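Local coordinates for protein 6-phospho-beta-glucosidase BglT (Thermotoga maritima, PDB 1UP7) that hydrolyses cellobiose 6'-phosphate to glucose 6-phosphate and glucose, with the help of bound NAD(+) and a manganese ion, at residues E210-L216 with Y233-I239; F186-Y190 with L348-D354; Y246-E250 with S389-G393; I102-T107 with Y243-Y247. One frame throughout, in Å; residues are numbered along the deposited sequence.

How the contacts relate
Of the four contacts in this family 4 glycosidase, contact 4 joins the NAD-binding Rossmann part to the C-terminal part, while contacts 1 and 3 lie within the C-terminal part. Contacts 3 and 4, centres about 7 Å apart, share Tyr246 and Tyr247 of helix 245-248: 102-107 borders the glucose 6-phosphate site, and 389-393 packs on the same two tyrosines. Contacts 1 and 2, centres about 16 Å apart, meet where Leu238 packs on Tyr190 and Asp354. Along the chain, contact 1 falls between the segments of contacts 2 and 4, which alternate, and contact 3 starts on the helix where contact 4 ends. Contacts 1, 2 and 3 also reach neighbouring subunits.

Contact 1: residues E210-L216 with Y233-I239; sequences EKVFENL and YDSVRLI
Phe213 is the bump of this contact, a ring pushed from helix 209-216 into the hollow where helix 230-236 ends and the chain turns into strand 239-240. Its CZ rests against the backbone, 3.6 Å from Arg237 C. Ile239 CD1 lies over one face, toward the rim, and Ile239 CG1 comes 3.6 Å from Phe213 CE1, while the guanidinium of Arg237 lies over the opposite face in a cation-pi contact, Arg237 CZ 4.9 Å from the centroid of the Phe213 ring and the planes 40° apart. The turn that makes the hollow is a helix C-terminus: Arg237 takes positive phi (53°) just after the last helical residue, and the chain leaves to pair with Ile198 of strand 195-203. Arg237 bends at chi3 (95°), bringing NH2 back to Glu210, whose OE2 meets it 2.5 Å away at the guanidinium edge in a salt bridge, with OE1 also near the same NH2. About a turn after Phe213, Leu216 sets CD2 over the face of Tyr233, 3.7 Å from the ring centroid, in a CH-pi contact. On the other flank Val212 CG1 touches Ile239 CD1 at 3.8 Å, and both residues pack on Phe170 of helix 166-177.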
# COMPACT_ATOMS: atom_id res chain seq x y z
N GLU A 210 18.95 25.90 -3.93
CA GLU A 210 20.29 26.06 -4.49
C GLU A 210 21.10 27.07 -3.68
O GLU A 210 22.24 26.79 -3.29
CB GLU A 210 20.24 26.52 -5.97
CG GLU A 210 20.18 25.41 -7.03
CD GLU A 210 20.86 24.10 -6.59
OE1 GLU A 210 22.12 24.04 -6.50
OE2 GLU A 210 20.12 23.13 -6.32
N LYS A 211 20.49 28.23 -3.44
CA LYS A 211 21.09 29.32 -2.68
C LYS A 211 21.50 28.87 -1.29
O LYS A 211 22.53 29.28 -0.78
CB LYS A 211 20.09 30.46 -2.55
CG LYS A 211 20.13 31.45 -3.66
CD LYS A 211 18.91 32.37 -3.62
CE LYS A 211 18.80 33.18 -4.89
NZ LYS A 211 17.37 33.27 -5.29
N VAL A 212 20.67 28.02 -0.67
CA VAL A 212 20.96 27.47 0.64
C VAL A 212 22.16 26.54 0.58
O VAL A 212 23.05 26.65 1.42
CB VAL A 212 19.70 26.80 1.29
CG1 VAL A 212 20.05 26.13 2.58
CG2 VAL A 212 18.58 27.81 1.53
N PHE A 213 22.20 25.66 -0.43
CA PHE A 213 23.35 24.78 -0.64
C PHE A 213 24.63 25.60 -0.87
O PHE A 213 25.66 25.35 -0.23
CB PHE A 213 23.09 23.80 -1.77
CG PHE A 213 22.26 22.61 -1.36
CD1 PHE A 213 22.75 21.68 -0.47
CD2 PHE A 213 21.01 22.42 -1.91
CE1 PHE A 213 21.98 20.56 -0.09
CE2 PHE A 213 20.22 21.30 -1.55
CZ PHE A 213 20.70 20.37 -0.65
N GLU A 214 24.56 26.61 -1.74
CA GLU A 214 25.69 27.51 -1.97
C GLU A 214 26.14 28.20 -0.68
O GLU A 214 27.33 28.41 -0.47
CB GLU A 214 25.38 28.56 -3.04
CG GLU A 214 25.22 27.98 -4.43
CD GLU A 214 26.55 27.66 -5.11
OE1 GLU A 214 27.14 26.60 -4.81
OE2 GLU A 214 27.00 28.47 -5.97
N ASN A 215 25.20 28.54 0.19
CA ASN A 215 25.51 29.19 1.46
C ASN A 215 26.22 28.26 2.44
O ASN A 215 27.17 28.69 3.12
CB ASN A 215 24.22 29.71 2.11
CG ASN A 215 24.36 31.13 2.64
OD1 ASN A 215 24.19 31.38 3.84
ND2 ASN A 215 24.66 32.09 1.73
N LEU A 216 25.77 27.01 2.53
CA LEU A 216 26.44 26.02 3.36
C LEU A 216 27.96 25.88 3.12
O LEU A 216 28.70 25.56 4.06
CB LEU A 216 25.75 24.67 3.19
CG LEU A 216 24.74 24.32 4.29
CD1 LEU A 216 23.56 25.30 4.33
CD2 LEU A 216 24.24 22.91 4.08
N TYR A 233 27.31 17.64 -0.13
CA TYR A 233 26.09 18.33 -0.55
C TYR A 233 25.83 18.27 -2.05
O TYR A 233 24.68 18.11 -2.44
CB TYR A 233 26.10 19.78 -0.03
CG TYR A 233 26.01 19.83 1.50
CD1 TYR A 233 24.90 19.30 2.16
CD2 TYR A 233 27.05 20.40 2.28
CE1 TYR A 233 24.79 19.33 3.55
CE2 TYR A 233 26.95 20.42 3.69
CZ TYR A 233 25.81 19.89 4.31
OH TYR A 233 25.68 19.88 5.68
N ASP A 234 26.88 18.36 -2.86
CA ASP A 234 26.76 18.21 -4.30
C ASP A 234 26.31 16.80 -4.70
O ASP A 234 25.64 16.63 -5.72
CB ASP A 234 28.10 18.57 -4.94
CG ASP A 234 28.51 20.01 -4.65
OD1 ASP A 234 27.63 20.90 -4.63
OD2 ASP A 234 29.70 20.35 -4.45
N SER A 235 26.67 15.82 -3.87
CA SER A 235 26.49 14.40 -4.19
C SER A 235 25.17 13.93 -3.71
O SER A 235 24.38 13.39 -4.45
CB SER A 235 27.59 13.61 -3.51
OG SER A 235 28.80 14.00 -4.13
N VAL A 236 24.94 14.16 -2.43
CA VAL A 236 23.79 13.67 -1.73
C VAL A 236 22.57 14.55 -2.03
O VAL A 236 21.44 14.06 -2.04
CB VAL A 236 24.06 13.67 -0.21
CG1 VAL A 236 22.81 13.31 0.57
CG2 VAL A 236 25.20 12.72 0.14
N ARG A 237 22.80 15.83 -2.24
CA ARG A 237 21.75 16.83 -2.52
C ARG A 237 20.60 16.85 -1.50
O ARG A 237 19.44 17.02 -1.84
CB ARG A 237 21.21 16.72 -3.96
CG ARG A 237 22.20 17.14 -5.02
CD ARG A 237 21.54 17.55 -6.33
NE ARG A 237 21.31 19.00 -6.44
CZ ARG A 237 21.90 19.95 -5.68
NH1 ARG A 237 22.76 19.64 -4.72
NH2 ARG A 237 21.62 21.23 -5.89
N LEU A 238 20.96 16.69 -0.24
CA LEU A 238 20.04 16.80 0.88
C LEU A 238 20.76 17.59 1.98
O LEU A 238 21.98 17.45 2.21
CB LEU A 238 19.67 15.42 1.48
CG LEU A 238 18.91 14.34 0.68
CD1 LEU A 238 18.79 13.02 1.48
CD2 LEU A 238 17.54 14.87 0.28
N ILE A 239 20.01 18.44 2.67
CA ILE A 239 20.57 19.06 3.86
C ILE A 239 20.24 18.11 4.99
O ILE A 239 19.11 17.72 5.18
CB ILE A 239 20.03 20.49 4.14
CG1 ILE A 239 20.45 21.46 3.05
CG2 ILE A 239 20.55 21.02 5.49
CD1 ILE A 239 19.39 22.43 2.69

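Contact 2: residues F186-Y190 with L348-D354; sequences FLKYY and LSQGKGD
Lys188 reaches out of strand 185-190 across the loop 348-354 as a nearly straight rod, showing how one side chain can tie up a loop. CB and CG pass beside the amide of Gln350, CG 3.7 Å from OE1. CD and CE pass close to Gln350 O, and NZ ends between two backbone oxygens, donating to Lys352 O at 2.7 Å and to Gln350 O at 3.0 Å. CG anti to the backbone N (chi1 -177°), with every later torsion extended, gives the chain this reach. A methionine in its place would probably leave the carbonyls of Gln350 and Lys352 without this shared donor. Gln350 answers with its amide, gripping the backbone of Tyr189: OE1 accepts from Tyr189 N at 3.1 Å and NE2 donates to Tyr189 O at 2.9 Å, nearly straight at 171° but from above the carbonyl plane; NE2 also bonds Ser324. A water bridges Leu187 O and Gln350 OE1. Beyond, Tyr190 OH accepts from Asp354 N at 2.9 Å and also bonds Glu199. The loop lies against strand 185-190, which pairs with strand 195-203 and backs onto helix 166-177, and leads from strand 344-347 to Asp354, the N-cap of helix 355-376.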
# COMPACT_ATOMS: atom_id res chain seq x y z
N PHE A 186 9.17 27.47 4.20
CA PHE A 186 8.44 26.22 4.05
C PHE A 186 9.38 25.17 3.45
O PHE A 186 10.09 25.43 2.50
CB PHE A 186 7.18 26.51 3.20
CG PHE A 186 6.30 25.31 2.97
CD1 PHE A 186 6.53 24.46 1.89
CD2 PHE A 186 5.22 25.06 3.81
CE1 PHE A 186 5.71 23.34 1.66
CE2 PHE A 186 4.40 23.94 3.60
CZ PHE A 186 4.65 23.08 2.51
N LEU A 187 9.38 23.99 4.05
CA LEU A 187 10.37 22.96 3.76
C LEU A 187 9.75 21.66 3.23
O LEU A 187 8.67 21.26 3.66
CB LEU A 187 11.11 22.61 5.06
CG LEU A 187 12.32 23.42 5.56
CD1 LEU A 187 12.56 24.76 4.93
CD2 LEU A 187 12.25 23.54 7.05
N LYS A 188 10.45 21.00 2.31
CA LYS A 188 10.26 19.56 2.19
C LYS A 188 11.25 18.93 3.16
O LYS A 188 12.47 18.96 2.95
CB LYS A 188 10.41 19.03 0.77
CG LYS A 188 10.13 17.54 0.73
CD LYS A 188 10.16 17.00 -0.68
CE LYS A 188 10.25 15.48 -0.66
NZ LYS A 188 9.90 14.95 -2.03
N TYR A 189 10.69 18.36 4.22
CA TYR A 189 11.43 17.93 5.39
C TYR A 189 10.88 16.60 5.85
O TYR A 189 9.69 16.47 6.06
CB TYR A 189 11.18 18.95 6.52
CG TYR A 189 11.91 18.66 7.81
CD1 TYR A 189 11.57 17.54 8.59
CD2 TYR A 189 12.96 19.46 8.23
CE1 TYR A 189 12.25 17.24 9.76
CE2 TYR A 189 13.65 19.20 9.38
CZ TYR A 189 13.31 18.08 10.15
OH TYR A 189 14.02 17.84 11.30
N TYR A 190 11.74 15.61 6.06
CA TYR A 190 11.26 14.30 6.50
C TYR A 190 12.40 13.51 7.10
O TYR A 190 13.58 13.77 6.84
CB TYR A 190 10.63 13.50 5.35
CG TYR A 190 11.53 13.37 4.12
CD1 TYR A 190 11.65 14.41 3.19
CD2 TYR A 190 12.25 12.22 3.90
CE1 TYR A 190 12.48 14.27 2.08
CE2 TYR A 190 13.06 12.08 2.81
CZ TYR A 190 13.18 13.10 1.90
OH TYR A 190 14.02 12.94 0.83
N LEU A 348 0.76 16.83 5.59
CA LEU A 348 0.76 17.43 4.25
C LEU A 348 1.50 16.56 3.26
O LEU A 348 2.59 16.10 3.53
CB LEU A 348 1.49 18.78 4.28
CG LEU A 348 0.72 20.09 4.22
CD1 LEU A 348 -0.60 19.95 4.91
CD2 LEU A 348 1.50 21.21 4.87
N SER A 349 0.91 16.34 2.10
CA SER A 349 1.62 15.71 0.99
C SER A 349 2.99 16.35 0.67
O SER A 349 3.09 17.58 0.53
CB SER A 349 0.74 15.79 -0.25
OG SER A 349 1.18 14.77 -1.12
N GLN A 350 4.03 15.53 0.56
CA GLN A 350 5.35 16.02 0.15
C GLN A 350 5.97 15.27 -1.04
O GLN A 350 7.06 15.66 -1.51
CB GLN A 350 6.37 15.97 1.32
CG GLN A 350 5.92 16.58 2.63
CD GLN A 350 7.09 16.84 3.55
OE1 GLN A 350 7.70 17.90 3.49
NE2 GLN A 350 7.43 15.86 4.41
N GLY A 351 5.31 14.22 -1.52
CA GLY A 351 5.84 13.45 -2.63
C GLY A 351 6.74 12.34 -2.12
O GLY A 351 6.52 11.84 -1.03
N LYS A 352 7.77 11.99 -2.89
CA LYS A 352 8.59 10.83 -2.61
C LYS A 352 9.82 11.23 -1.79
O LYS A 352 10.36 12.32 -1.98
CB LYS A 352 9.08 10.19 -3.92
CG LYS A 352 7.99 9.53 -4.79
CD LYS A 352 8.52 9.24 -6.22
CE LYS A 352 7.59 8.24 -6.96
NZ LYS A 352 7.17 8.68 -8.34
N GLY A 353 10.24 10.33 -0.90
CA GLY A 353 11.49 10.48 -0.19
C GLY A 353 12.66 9.89 -0.99
O GLY A 353 12.51 8.91 -1.72
N ASP A 354 13.82 10.52 -0.82
CA ASP A 354 15.08 10.15 -1.46
C ASP A 354 15.58 8.79 -0.90
O ASP A 354 15.55 8.57 0.31
CB ASP A 354 16.08 11.30 -1.18
CG ASP A 354 17.44 11.11 -1.84
OD1 ASP A 354 18.19 10.23 -1.38
OD2 ASP A 354 17.84 11.78 -2.81
O HOH W 1 6.78 19.93 2.16

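Contact 3: residues Y246-E250 with S389-G393; sequences YYLME and SHPLG
Leu392 presses CD1 onto the middle of the Tyr247 ring, 3.7 Å from the centroid and only 9° off the normal, a CH-pi contact that forms the tight heart of this packing. The same methyl reaches Tyr246 CB, while the other, CD2, lies against Tyr246 O at 3.3 Å. His390 meets Tyr247 rim to rim, centroids 5.9 Å apart and planes at 24°, with neither ring over the other. The imidazole is held by its own loop, since ND1 accepts from Leu392 N at 2.7 Å in the ring plane, and its ring meets Tyr367 edge-to-face. An alanine at Tyr247 would probably open a gap beneath Leu392 CD1 and take away the surface on which Pro391 and His390 rest. On the looser, solvent side the exposed Pro391 borders the ring edge, CB 3.9 Å from Tyr247 CE2. Glu250 is there too: its extended chain, with CG opposite the backbone N (chi1 -168°), slides past Leu392 in the reverse direction, CD 3.6 Å from Leu392 CD2. A water donates to both Glu250 OE2 and Leu392 O, and Glu250 also packs on Asp395 of the second subunit. On the loop side the arrangement is a type I beta turn, His390 to Gly393, closed by Gly393 N to His390 O and linking helices 380-389 and 396-409 while it packs against helix 245-248.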
# COMPACT_ATOMS: atom_id res chain seq x y z
N TYR A 246 27.05 10.98 13.19
CA TYR A 246 27.34 9.77 13.98
C TYR A 246 27.27 8.52 13.15
O TYR A 246 27.97 7.56 13.44
CB TYR A 246 26.41 9.62 15.21
CG TYR A 246 26.56 10.75 16.20
CD1 TYR A 246 27.67 10.83 17.04
CD2 TYR A 246 25.60 11.77 16.28
CE1 TYR A 246 27.83 11.89 17.93
CE2 TYR A 246 25.75 12.83 17.16
CZ TYR A 246 26.87 12.89 17.97
OH TYR A 246 27.01 13.96 18.84
N TYR A 247 26.44 8.55 12.11
CA TYR A 247 26.33 7.48 11.15
C TYR A 247 27.37 7.57 10.07
O TYR A 247 28.06 6.59 9.86
CB TYR A 247 24.95 7.50 10.53
CG TYR A 247 23.86 7.18 11.50
CD1 TYR A 247 23.32 8.18 12.32
CD2 TYR A 247 23.35 5.90 11.58
CE1 TYR A 247 22.32 7.90 13.20
CE2 TYR A 247 22.31 5.61 12.45
CZ TYR A 247 21.80 6.61 13.26
OH TYR A 247 20.78 6.36 14.13
N LEU A 248 27.52 8.74 9.43
CA LEU A 248 28.32 8.86 8.22
C LEU A 248 29.77 9.27 8.49
O LEU A 248 30.65 9.16 7.62
CB LEU A 248 27.65 9.86 7.27
CG LEU A 248 26.36 9.32 6.67
CD1 LEU A 248 25.57 10.53 6.33
CD2 LEU A 248 26.60 8.40 5.45
N MET A 249 30.00 9.75 9.71
CA MET A 249 31.33 10.14 10.21
C MET A 249 31.66 9.39 11.53
O MET A 249 32.25 9.97 12.46
CB MET A 249 31.41 11.65 10.45
CG MET A 249 31.31 12.49 9.20
SD MET A 249 31.20 14.26 9.55
CE MET A 249 32.63 14.52 10.22
N GLU A 250 31.31 8.11 11.57
CA GLU A 250 31.39 7.33 12.80
C GLU A 250 32.79 7.32 13.40
O GLU A 250 32.92 7.66 14.58
CB GLU A 250 30.91 5.89 12.63
CG GLU A 250 30.74 5.18 13.95
CD GLU A 250 30.27 3.73 13.80
OE1 GLU A 250 29.85 3.31 12.70
OE2 GLU A 250 30.35 3.00 14.80
N SER A 389 20.28 -4.82 15.61
CA SER A 389 19.67 -4.23 14.41
C SER A 389 20.08 -2.77 14.16
O SER A 389 19.91 -2.25 13.06
CB SER A 389 18.13 -4.32 14.45
OG SER A 389 17.58 -3.42 15.43
N HIS A 390 20.59 -2.09 15.17
CA HIS A 390 20.85 -0.66 15.04
C HIS A 390 22.11 -0.47 14.21
O HIS A 390 23.14 -1.10 14.52
CB HIS A 390 21.03 0.02 16.40
CG HIS A 390 21.01 1.50 16.30
ND1 HIS A 390 22.00 2.22 15.66
CD2 HIS A 390 20.08 2.41 16.70
CE1 HIS A 390 21.68 3.51 15.67
NE2 HIS A 390 20.53 3.65 16.32
N PRO A 391 22.08 0.40 13.19
CA PRO A 391 23.28 0.64 12.37
C PRO A 391 24.51 0.95 13.20
O PRO A 391 25.60 0.71 12.74
CB PRO A 391 22.90 1.85 11.50
CG PRO A 391 21.36 1.77 11.38
CD PRO A 391 20.91 1.20 12.72
N LEU A 392 24.33 1.46 14.42
CA LEU A 392 25.45 1.85 15.28
C LEU A 392 25.57 0.94 16.50
O LEU A 392 26.34 1.23 17.44
CB LEU A 392 25.33 3.31 15.74
CG LEU A 392 25.38 4.41 14.64
CD1 LEU A 392 24.87 5.75 15.21
CD2 LEU A 392 26.77 4.57 14.10
N GLY A 393 24.84 -0.19 16.48
CA GLY A 393 24.93 -1.18 17.53
C GLY A 393 26.15 -2.09 17.49
O GLY A 393 27.02 -1.95 16.64
O HOH W 2 28.69 2.82 17.12

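Contact 4: residues I102-T107 with Y243-Y247; sequences IGQETT and YLRYY. With G6P (6-O-phosphono-alpha-D-glucopyranose), chain J; NAD (nicotinamide-adenine-dinucleotide), chain I.
Gln104 lies between two tyrosines and is turned differently to each. Its CG sits over the face of Tyr246 in a CH-pi contact, 3.9 Å from the centroid, whereas its amide stands nearly upright to the Tyr243 ring, planes 86° apart, with NE2 3.6 Å from Tyr243 CE2. A bend at chi2 (-84°) turns the amide off the Tyr246 ring and back to its own loop. There OE1 is gripped by Thr106, accepting from OG1 in the carbonyl plane, on a lone pair, and from N above that plane at 2.8 Å; this fixes the rotation of the amide. The threonine hydroxyls line the same border of Tyr243: Thr107 OG1 meets the ring edge, 3.2 Å from CD2, and Thr106 OG1 approaches obliquely, 3.3 Å from CE2. The Thr107 methyl instead meets Tyr247, CG2 3.6 Å from Tyr247 CE1.

Glu105 extends from the loop to both ligands, OE1 accepting from O4 of glucose 6-phosphate at 2.9 Å and OE2 from O2D of NAD; Arg82 pairs with OE2 as well. Tyr243 OH lies 3.3 Å from C2 of the sugar, and its ring also meets that of His194, a residue of the manganese-binding site. This is the active site of an NAD- and manganese-dependent family 4 glycosidase, in which Tyr243 is the proton acceptor and Glu105, by analogy with relatives, probably raises its basicity.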
# COMPACT_ATOMS: atom_id res chain seq x y z
N ILE A 102 29.71 4.25 19.32
CA ILE A 102 29.26 5.59 19.60
C ILE A 102 28.47 5.63 20.92
O ILE A 102 27.55 4.83 21.14
CB ILE A 102 28.37 6.11 18.46
CG1 ILE A 102 29.21 6.36 17.19
CG2 ILE A 102 27.60 7.38 18.93
CD1 ILE A 102 30.20 7.41 17.41
N GLY A 103 28.87 6.52 21.81
CA GLY A 103 28.08 6.79 22.99
C GLY A 103 27.49 8.20 22.94
O GLY A 103 28.23 9.19 22.98
N GLN A 104 26.18 8.27 22.84
CA GLN A 104 25.48 9.53 22.64
C GLN A 104 24.10 9.52 23.31
O GLN A 104 23.42 8.49 23.38
CB GLN A 104 25.38 9.82 21.14
CG GLN A 104 25.42 11.33 20.77
CD GLN A 104 24.01 11.94 20.90
OE1 GLN A 104 22.99 11.25 20.75
NE2 GLN A 104 23.97 13.21 21.22
N GLU A 105 23.69 10.66 23.82
CA GLU A 105 22.40 10.80 24.52
C GLU A 105 21.17 10.16 23.82
O GLU A 105 20.38 9.46 24.49
CB GLU A 105 22.15 12.29 24.85
CG GLU A 105 20.79 12.55 25.51
CD GLU A 105 20.27 13.97 25.37
OE1 GLU A 105 20.48 14.62 24.30
OE2 GLU A 105 19.64 14.46 26.34
N THR A 106 21.02 10.39 22.50
CA THR A 106 19.82 9.99 21.76
C THR A 106 20.06 9.02 20.63
O THR A 106 19.11 8.46 20.11
CB THR A 106 19.09 11.25 21.20
OG1 THR A 106 19.89 11.88 20.16
CG2 THR A 106 19.04 12.37 22.25
N THR A 107 21.31 8.84 20.23
CA THR A 107 21.64 8.13 19.01
C THR A 107 22.37 6.83 19.29
O THR A 107 23.40 6.86 19.92
CB THR A 107 22.57 9.01 18.14
OG1 THR A 107 21.95 10.29 17.93
CG2 THR A 107 22.71 8.39 16.76
N TYR A 243 23.07 15.26 13.39
CA TYR A 243 23.18 13.95 14.03
C TYR A 243 23.56 12.83 13.07
O TYR A 243 23.95 11.76 13.53
CB TYR A 243 21.87 13.58 14.70
CG TYR A 243 21.71 14.19 16.07
CD1 TYR A 243 21.30 15.54 16.22
CD2 TYR A 243 21.94 13.43 17.22
CE1 TYR A 243 21.14 16.10 17.49
CE2 TYR A 243 21.80 13.97 18.49
CZ TYR A 243 21.40 15.29 18.63
OH TYR A 243 21.27 15.82 19.89
N LEU A 244 23.42 13.08 11.77
CA LEU A 244 23.82 12.11 10.77
C LEU A 244 25.32 11.90 10.82
O LEU A 244 25.80 10.90 10.35
CB LEU A 244 23.36 12.51 9.36
CG LEU A 244 22.11 11.79 8.83
CD1 LEU A 244 22.11 10.24 9.04
CD2 LEU A 244 20.84 12.41 9.45
N ARG A 245 26.04 12.84 11.42
CA ARG A 245 27.49 12.73 11.56
C ARG A 245 27.88 11.43 12.26
O ARG A 245 28.92 10.87 11.96
CB ARG A 245 28.05 13.88 12.39
CG ARG A 245 28.38 15.15 11.63
CD ARG A 245 28.77 16.31 12.60
NE ARG A 245 27.95 16.15 13.82
CZ ARG A 245 28.20 16.68 15.00
NH1 ARG A 245 29.31 17.41 15.20
NH2 ARG A 245 27.35 16.48 16.02
N TYR A 246 27.05 10.98 13.19
CA TYR A 246 27.34 9.77 13.98
C TYR A 246 27.27 8.52 13.15
O TYR A 246 27.97 7.56 13.44
CB TYR A 246 26.41 9.62 15.21
CG TYR A 246 26.56 10.75 16.20
CD1 TYR A 246 27.67 10.83 17.04
CD2 TYR A 246 25.60 11.77 16.28
CE1 TYR A 246 27.83 11.89 17.93
CE2 TYR A 246 25.75 12.83 17.16
CZ TYR A 246 26.87 12.89 17.97
OH TYR A 246 27.01 13.96 18.84
N TYR A 247 26.44 8.55 12.11
CA TYR A 247 26.33 7.48 11.15
C TYR A 247 27.37 7.57 10.07
O TYR A 247 28.06 6.59 9.86
CB TYR A 247 24.95 7.50 10.53
CG TYR A 247 23.86 7.18 11.50
CD1 TYR A 247 23.32 8.18 12.32
CD2 TYR A 247 23.35 5.90 11.58
CE1 TYR A 247 22.32 7.90 13.20
CE2 TYR A 247 22.31 5.61 12.45
CZ TYR A 247 21.80 6.61 13.26
OH TYR A 247 20.78 6.36 14.13
C1 G6P J . 20.14 19.44 20.41
C2 G6P J . 19.11 18.29 20.18
C3 G6P J . 18.41 17.96 21.50
C4 G6P J . 19.47 17.50 22.48
C5 G6P J . 20.43 18.68 22.73
C6 G6P J . 21.55 18.26 23.68
O1 G6P J . 20.91 19.79 19.24
O2 G6P J . 18.12 18.59 19.20
O3 G6P J . 17.37 16.99 21.35
O4 G6P J . 18.87 16.99 23.67
O5 G6P J . 21.04 19.14 21.50
O6 G6P J . 21.99 19.36 24.47
P G6P J . 22.68 19.12 25.90
O1P G6P J . 22.82 20.49 26.53
O2P G6P J . 24.05 18.47 25.86
O3P G6P J . 21.74 18.27 26.70
PA NAD I . 17.07 17.30 33.33
O1A NAD I . 18.05 16.32 33.84
O2A NAD I . 17.20 18.73 33.90
O5B NAD I . 15.63 16.67 33.70
C5B NAD I . 14.50 17.51 33.78
C4B NAD I . 13.75 17.24 35.08
O4B NAD I . 13.07 15.99 35.02
C3B NAD I . 14.61 17.20 36.33
O3B NAD I . 14.19 18.27 37.18
C2B NAD I . 14.31 15.84 36.97
O2B NAD I . 14.22 15.91 38.38
C1B NAD I . 12.95 15.54 36.37
N9A NAD I . 12.57 14.13 36.36
C8A NAD I . 13.35 13.00 36.21
N7A NAD I . 12.51 11.94 36.23
C5A NAD I . 11.24 12.36 36.35
C6A NAD I . 10.01 11.71 36.43
N6A NAD I . 9.92 10.39 36.39
N1A NAD I . 8.85 12.47 36.58
C2A NAD I . 8.92 13.85 36.65
N3A NAD I . 10.14 14.48 36.59
C4A NAD I . 11.27 13.74 36.45
O3 NAD I . 17.26 17.30 31.73
PN NAD I . 16.85 18.43 30.67
O1N NAD I . 18.14 18.80 30.04
O2N NAD I . 15.99 19.46 31.21
O5D NAD I . 15.92 17.66 29.62
C5D NAD I . 14.85 16.80 29.98
C4D NAD I . 14.52 15.93 28.76
O4D NAD I . 14.11 16.69 27.62
C3D NAD I . 15.72 15.12 28.29
O3D NAD I . 15.22 13.86 27.96
C2D NAD I . 16.23 15.85 27.05
O2D NAD I . 16.88 15.03 26.09
C1D NAD I . 15.00 16.54 26.51
N1N NAD I . 15.32 17.92 26.14
C2N NAD I . 14.50 18.88 26.69
C3N NAD I . 14.68 20.22 26.44
C7N NAD I . 13.75 21.21 27.10
O7N NAD I . 13.17 22.30 26.40
N7N NAD I . 13.46 21.03 28.40
C4N NAD I . 15.72 20.57 25.58
C5N NAD I . 16.57 19.61 25.00
C6N NAD I . 16.35 18.26 25.29